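Long-range contact in tudor domain-containing protein 1 (Homo sapiens, PDB 5M9N), which binds arginine-methylated partner proteins such as Piwi proteins through its Tudor domains and probably acts in piRNA-guided transposon repression during spermatogenesis: residues 17-31 against 134-146. Residues are numbered along the deposited sequence; the frame is centred on the assembly and turned at random.
Sequences IVVDKSDLIPKVLTL and IIPKLLELPMQAI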
loop_
_atom_site.group_PDB
_atom_site.type_symbol
_atom_site.label_atom_id
_atom_site.label_comp_id
_atom_site.label_asym_id
_atom_site.label_seq_id
_atom_site.Cartn_x
_atom_site.Cartn_y
_atom_site.Cartn_z
ATOM N N ILE A 17 -22.393 -18.014 3.112
ATOM C CA ILE A 17 -22.253 -16.641 3.628
ATOM C C ILE A 17 -23.035 -15.655 2.765
ATOM O O ILE A 17 -22.740 -15.487 1.586
ATOM C CB ILE A 17 -20.784 -16.182 3.691
ATOM C CG1 ILE A 17 -19.894 -17.234 4.373
ATOM C CG2 ILE A 17 -20.704 -14.836 4.412
ATOM C CD1 ILE A 17 -20.347 -17.664 5.756
ATOM N N VAL A 18 -24.005 -14.991 3.378
ATOM C CA VAL A 18 -24.823 -13.998 2.698
ATOM C C VAL A 18 -24.250 -12.694 3.174
ATOM O O VAL A 18 -24.347 -12.393 4.360
ATOM C CB VAL A 18 -26.322 -14.115 3.074
ATOM C CG1 VAL A 18 -27.180 -13.278 2.119
ATOM C CG2 VAL A 18 -26.755 -15.577 3.079
ATOM N N VAL A 19 -23.627 -11.944 2.271
ATOM C CA VAL A 19 -22.883 -10.757 2.654
ATOM C C VAL A 19 -23.631 -9.460 2.317
ATOM O O VAL A 19 -23.921 -9.162 1.133
ATOM C CB VAL A 19 -21.468 -10.723 2.019
ATOM C CG1 VAL A 19 -20.753 -9.445 2.409
ATOM C CG2 VAL A 19 -20.638 -11.927 2.449
ATOM N N ASP A 20 -23.911 -8.684 3.365
ATOM C CA ASP A 20 -24.317 -7.304 3.199
ATOM C C ASP A 20 -23.030 -6.568 2.849
ATOM O O ASP A 20 -22.061 -6.609 3.611
ATOM C CB ASP A 20 -24.972 -6.748 4.480
ATOM C CG ASP A 20 -25.911 -5.570 4.205
ATOM O OD1 ASP A 20 -25.535 -4.664 3.431
ATOM O OD2 ASP A 20 -27.031 -5.550 4.774
ATOM N N LYS A 21 -23.017 -5.939 1.680
ATOM C CA LYS A 21 -21.895 -5.117 1.245
ATOM C C LYS A 21 -21.669 -3.882 2.134
ATOM O O LYS A 21 -20.564 -3.322 2.134
ATOM C CB LYS A 21 -22.079 -4.681 -0.213
ATOM C CG LYS A 21 -21.614 -5.708 -1.232
ATOM C CD LYS A 21 -21.835 -5.247 -2.668
ATOM C CE LYS A 21 -21.028 -3.998 -3.016
ATOM N NZ LYS A 21 -21.049 -3.653 -4.473
ATOM N N SER A 22 -22.695 -3.453 2.879
ATOM C CA SER A 22 -22.506 -2.484 3.966
ATOM C C SER A 22 -21.485 -2.993 4.962
ATOM O O SER A 22 -20.718 -2.217 5.501
ATOM C CB SER A 22 -23.809 -2.214 4.720
ATOM O OG SER A 22 -24.763 -1.594 3.875
ATOM N N ASP A 23 -21.484 -4.295 5.208
ATOM C CA ASP A 23 -20.504 -4.898 6.097
ATOM C C ASP A 23 -19.110 -5.117 5.482
ATOM O O ASP A 23 -18.281 -5.770 6.121
ATOM C CB ASP A 23 -21.037 -6.237 6.648
ATOM C CG ASP A 23 -22.371 -6.097 7.405
ATOM O OD1 ASP A 23 -22.859 -4.962 7.655
ATOM O OD2 ASP A 23 -22.919 -7.157 7.764
ATOM N N LEU A 24 -18.823 -4.591 4.289
ATOM C CA LEU A 24 -17.514 -4.795 3.661
ATOM C C LEU A 24 -16.670 -3.535 3.698
ATOM O O LEU A 24 -16.038 -3.157 2.708
ATOM C CB LEU A 24 -17.649 -5.348 2.234
ATOM C CG LEU A 24 -18.120 -6.808 2.187
ATOM C CD1 LEU A 24 -18.163 -7.311 0.749
ATOM C CD2 LEU A 24 -17.219 -7.712 3.048
ATOM N N ILE A 25 -16.619 -2.932 4.883
ATOM C CA ILE A 25 -15.905 -1.676 5.104
ATOM C C ILE A 25 -14.497 -2.057 5.530
ATOM O O ILE A 25 -14.315 -2.682 6.569
ATOM C CB ILE A 25 -16.586 -0.821 6.197
ATOM C CG1 ILE A 25 -18.025 -0.456 5.770
ATOM C CG2 ILE A 25 -15.764 0.421 6.536
ATOM C CD1 ILE A 25 -18.154 0.209 4.417
ATOM N N PRO A 26 -13.506 -1.717 4.712
ATOM C CA PRO A 26 -12.150 -1.884 5.220
ATOM C C PRO A 26 -11.821 -0.907 6.368
ATOM O O PRO A 26 -12.371 0.185 6.475
ATOM C CB PRO A 26 -11.286 -1.645 4.002
ATOM C CG PRO A 26 -12.110 -0.814 3.072
ATOM C CD PRO A 26 -13.546 -1.109 3.364
ATOM N N LYS A 27 -10.964 -1.365 7.256
ATOM C CA LYS A 27 -10.510 -0.597 8.419
ATOM C C LYS A 27 -9.223 0.148 8.062
ATOM O O LYS A 27 -8.527 -0.236 7.129
ATOM C CB LYS A 27 -10.292 -1.533 9.594
ATOM C CG LYS A 27 -11.575 -2.091 10.170
ATOM C CD LYS A 27 -11.258 -3.189 11.183
ATOM C CE LYS A 27 -12.361 -3.373 12.205
ATOM N NZ LYS A 27 -13.626 -3.781 11.533
ATOM N N VAL A 28 -8.918 1.217 8.799
ATOM C CA VAL A 28 -7.790 2.112 8.477
ATOM C C VAL A 28 -6.903 2.245 9.705
ATOM O O VAL A 28 -7.396 2.433 10.827
ATOM C CB VAL A 28 -8.290 3.490 8.017
ATOM C CG1 VAL A 28 -7.141 4.490 7.896
ATOM C CG2 VAL A 28 -9.008 3.366 6.673
ATOM N N LEU A 29 -5.591 2.145 9.497
ATOM C CA LEU A 29 -4.671 2.409 10.578
ATOM C C LEU A 29 -4.887 3.846 11.067
ATOM O O LEU A 29 -4.989 4.780 10.280
ATOM C CB LEU A 29 -3.225 2.188 10.140
ATOM C CG LEU A 29 -2.876 0.728 9.886
ATOM C CD1 LEU A 29 -1.673 0.608 8.973
ATOM C CD2 LEU A 29 -2.606 -0.022 11.189
ATOM N N THR A 30 -5.056 3.972 12.377
ATOM C CA THR A 30 -5.077 5.245 13.067
ATOM C C THR A 30 -3.616 5.641 13.070
ATOM O O THR A 30 -2.755 4.898 13.605
ATOM C CB THR A 30 -5.594 5.119 14.526
ATOM O OG1 THR A 30 -6.978 4.744 14.527
ATOM C CG2 THR A 30 -5.426 6.444 15.320
ATOM N N LEU A 31 -3.347 6.762 12.414
ATOM C CA LEU A 31 -2.057 7.400 12.414
ATOM C C LEU A 31 -2.324 8.817 12.865
ATOM O O LEU A 31 -2.909 9.608 12.129
ATOM C CB LEU A 31 -1.440 7.368 11.029
ATOM C CG LEU A 31 -0.271 6.397 10.927
ATOM C CD1 LEU A 31 -0.663 4.983 11.298
ATOM C CD2 LEU A 31 0.312 6.478 9.528
ATOM N N ILE A 134 -14.827 -11.469 -0.955
ATOM C CA ILE A 134 -14.287 -11.455 0.404
ATOM C C ILE A 134 -15.461 -11.503 1.366
ATOM O O ILE A 134 -16.600 -11.173 1.003
ATOM C CB ILE A 134 -13.378 -10.205 0.673
ATOM C CG1 ILE A 134 -12.393 -10.461 1.846
ATOM C CG2 ILE A 134 -14.211 -8.940 0.871
ATOM C CD1 ILE A 134 -11.117 -9.638 1.776
ATOM N N ILE A 135 -15.173 -11.911 2.590
ATOM C CA ILE A 135 -16.145 -11.856 3.699
ATOM C C ILE A 135 -15.669 -10.916 4.803
ATOM O O ILE A 135 -14.473 -10.662 4.894
ATOM C CB ILE A 135 -16.427 -13.239 4.257
ATOM C CG1 ILE A 135 -15.126 -13.923 4.651
ATOM C CG2 ILE A 135 -17.190 -14.045 3.212
ATOM C CD1 ILE A 135 -15.369 -15.045 5.617
ATOM N N PRO A 136 -16.591 -10.408 5.649
ATOM C CA PRO A 136 -16.204 -9.382 6.623
ATOM C C PRO A 136 -15.188 -9.873 7.666
ATOM O O PRO A 136 -14.424 -9.058 8.162
ATOM C CB PRO A 136 -17.534 -9.002 7.302
ATOM C CG PRO A 136 -18.591 -9.552 6.418
ATOM C CD PRO A 136 -17.991 -10.794 5.858
ATOM N N LYS A 137 -15.145 -11.168 7.969
ATOM C CA LYS A 137 -14.079 -11.676 8.852
ATOM C C LYS A 137 -12.698 -11.303 8.320
ATOM O O LYS A 137 -11.835 -10.969 9.090
ATOM C CB LYS A 137 -14.164 -13.188 9.040
ATOM C CG LYS A 137 -13.122 -13.809 9.994
ATOM C CD LYS A 137 -13.612 -13.897 11.445
ATOM C CE LYS A 137 -12.477 -14.133 12.468
ATOM N NZ LYS A 137 -12.962 -14.394 13.866
ATOM N N LEU A 138 -12.495 -11.327 7.006
ATOM C CA LEU A 138 -11.155 -11.092 6.466
ATOM C C LEU A 138 -10.782 -9.609 6.367
ATOM O O LEU A 138 -9.668 -9.308 5.942
ATOM C CB LEU A 138 -10.989 -11.792 5.123
ATOM C CG LEU A 138 -10.947 -13.316 5.220
ATOM C CD1 LEU A 138 -11.186 -13.991 3.885
ATOM C CD2 LEU A 138 -9.601 -13.742 5.805
ATOM N N LEU A 139 -11.717 -8.717 6.721
ATOM C CA LEU A 139 -11.483 -7.271 6.845
ATOM C C LEU A 139 -11.255 -6.784 8.274
ATOM O O LEU A 139 -11.256 -5.585 8.521
ATOM C CB LEU A 139 -12.668 -6.477 6.223
ATOM C CG LEU A 139 -12.936 -6.712 4.751
ATOM C CD1 LEU A 139 -14.144 -5.901 4.282
ATOM C CD2 LEU A 139 -11.713 -6.299 3.971
ATOM N N GLU A 140 -11.024 -7.691 9.211
ATOM C CA GLU A 140 -10.777 -7.295 10.584
ATOM C C GLU A 140 -9.395 -6.649 10.766
ATOM O O GLU A 140 -9.302 -5.693 11.514
ATOM C CB GLU A 140 -10.986 -8.471 11.538
ATOM C CG GLU A 140 -12.452 -8.839 11.637
ATOM C CD GLU A 140 -12.730 -9.961 12.607
ATOM O OE1 GLU A 140 -11.782 -10.702 12.951
ATOM O OE2 GLU A 140 -13.904 -10.123 12.996
ATOM N N LEU A 141 -8.360 -7.138 10.072
ATOM C CA LEU A 141 -7.078 -6.444 10.012
ATOM C C LEU A 141 -7.226 -5.110 9.264
ATOM O O LEU A 141 -7.795 -5.106 8.193
ATOM C CB LEU A 141 -6.020 -7.305 9.296
ATOM C CG LEU A 141 -4.569 -6.772 9.445
ATOM C CD1 LEU A 141 -4.176 -6.892 10.900
ATOM C CD2 LEU A 141 -3.554 -7.509 8.591
ATOM N N PRO A 142 -6.753 -3.978 9.837
ATOM C CA PRO A 142 -6.745 -2.786 9.013
ATOM C C PRO A 142 -5.825 -2.916 7.813
ATOM O O PRO A 142 -4.823 -3.658 7.840
ATOM C CB PRO A 142 -6.317 -1.655 9.964
ATOM C CG PRO A 142 -6.346 -2.215 11.337
ATOM C CD PRO A 142 -6.593 -3.673 11.269
ATOM N N MET A 143 -6.179 -2.197 6.758
ATOM C CA MET A 143 -5.379 -2.139 5.570
ATOM C C MET A 143 -3.941 -1.674 5.852
ATOM O O MET A 143 -3.693 -0.659 6.536
ATOM C CB MET A 143 -6.034 -1.227 4.524
ATOM C CG MET A 143 -7.378 -1.710 4.039
ATOM S SD MET A 143 -8.101 -0.615 2.807
ATOM C CE MET A 143 -8.400 0.812 3.832
ATOM N N GLN A 144 -2.975 -2.444 5.401
ATOM C CA GLN A 144 -1.626 -2.216 5.861
ATOM C C GLN A 144 -0.737 -1.277 5.039
ATOM O O GLN A 144 0.357 -0.971 5.519
ATOM C CB GLN A 144 -0.950 -3.546 6.066
ATOM C CG GLN A 144 -1.661 -4.395 7.131
ATOM C CD GLN A 144 -1.464 -3.880 8.541
ATOM O OE1 GLN A 144 -0.303 -3.702 8.986
ATOM N NE2 GLN A 144 -2.539 -3.700 9.269
ATOM N N ALA A 145 -1.110 -0.904 3.817
ATOM C CA ALA A 145 -0.286 -0.027 2.991
ATOM C C ALA A 145 -0.690 1.381 3.363
ATOM O O ALA A 145 -1.860 1.740 3.225
ATOM C CB ALA A 145 -0.517 -0.242 1.519
ATOM N N ILE A 146 0.223 2.132 3.959
ATOM C CA ILE A 146 -0.109 3.469 4.437
ATOM C C ILE A 146 0.298 4.452 3.342
ATOM O O ILE A 146 1.460 4.507 2.984
ATOM C CB ILE A 146 0.616 3.784 5.734
ATOM C CG1 ILE A 146 0.152 2.853 6.862
ATOM C CG2 ILE A 146 0.334 5.202 6.175
ATOM C CD1 ILE A 146 1.279 2.528 7.797
HETATM O O HOH W 1 -9.812 -3.960 6.765
#
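Ile134 meets Leu24 methyl to methyl, its CG2 3.9 Å from Leu24 CD2. At Ile135 the branch methyl does the touching: CG2 faces Ile17 CG2 at 3.8 Å, with Val19 CG2 a little farther off, and both side chains cross it nearly at right angles. The ring of Pro136 presses its CB against the backbone O of Asp23 and turns its CG to Leu24 CD2. After the short 3-10 turn 136-138, Leu139 points toward residues 17-31; with CG opposite the carbonyl carbon (chi1 -60°), its CD1 lies 3.5 Å from Leu24 C and also packs on Leu24 CD2. Next comes a water that accepts from Lys27 N and donates to both Leu139 O and Leu141 O, joining the backbones. Lys27 CD passes close to the carbonyl oxygens of Leu139 and Glu140, 3.2 Å from Glu140 O, while its CB sits beside Pro142. Met143 N then donates a nearly straight bond to Lys27 O (3.1 Å, 165°), arriving from above the carbonyl plane. Met143 SD lies 3.6 Å from Pro26 CB, and the bend at the last torsion (chi3 -67°) brings CE to Val28 CG2. Leu29 CD1 sits beyond Met143 O, in front of that carbonyl, and reaches Ile146 CG1 (3.6 Å), yet the buried Leu29 N has no hydrogen-bonding partner. Finally, Ile146 CG2 meets Leu31 CD2. The N-terminal arm thus follows the linker from the five-stranded Tudor sheet (last strand 131-132) to strand 146-150 of the six-stranded sheet, the staphylococcal-nuclease-like half of an extended Tudor domain. Arg101 of strand 99-109 holds the carbonyls of Leu138 and Leu141, Ile135 rests on Tyr71 of helix 58-73, Pro26 and Leu139 share Ile88 of strand 88-92, and Leu29, Leu31 and Ile146 gather on Gln54 of strand 49-54.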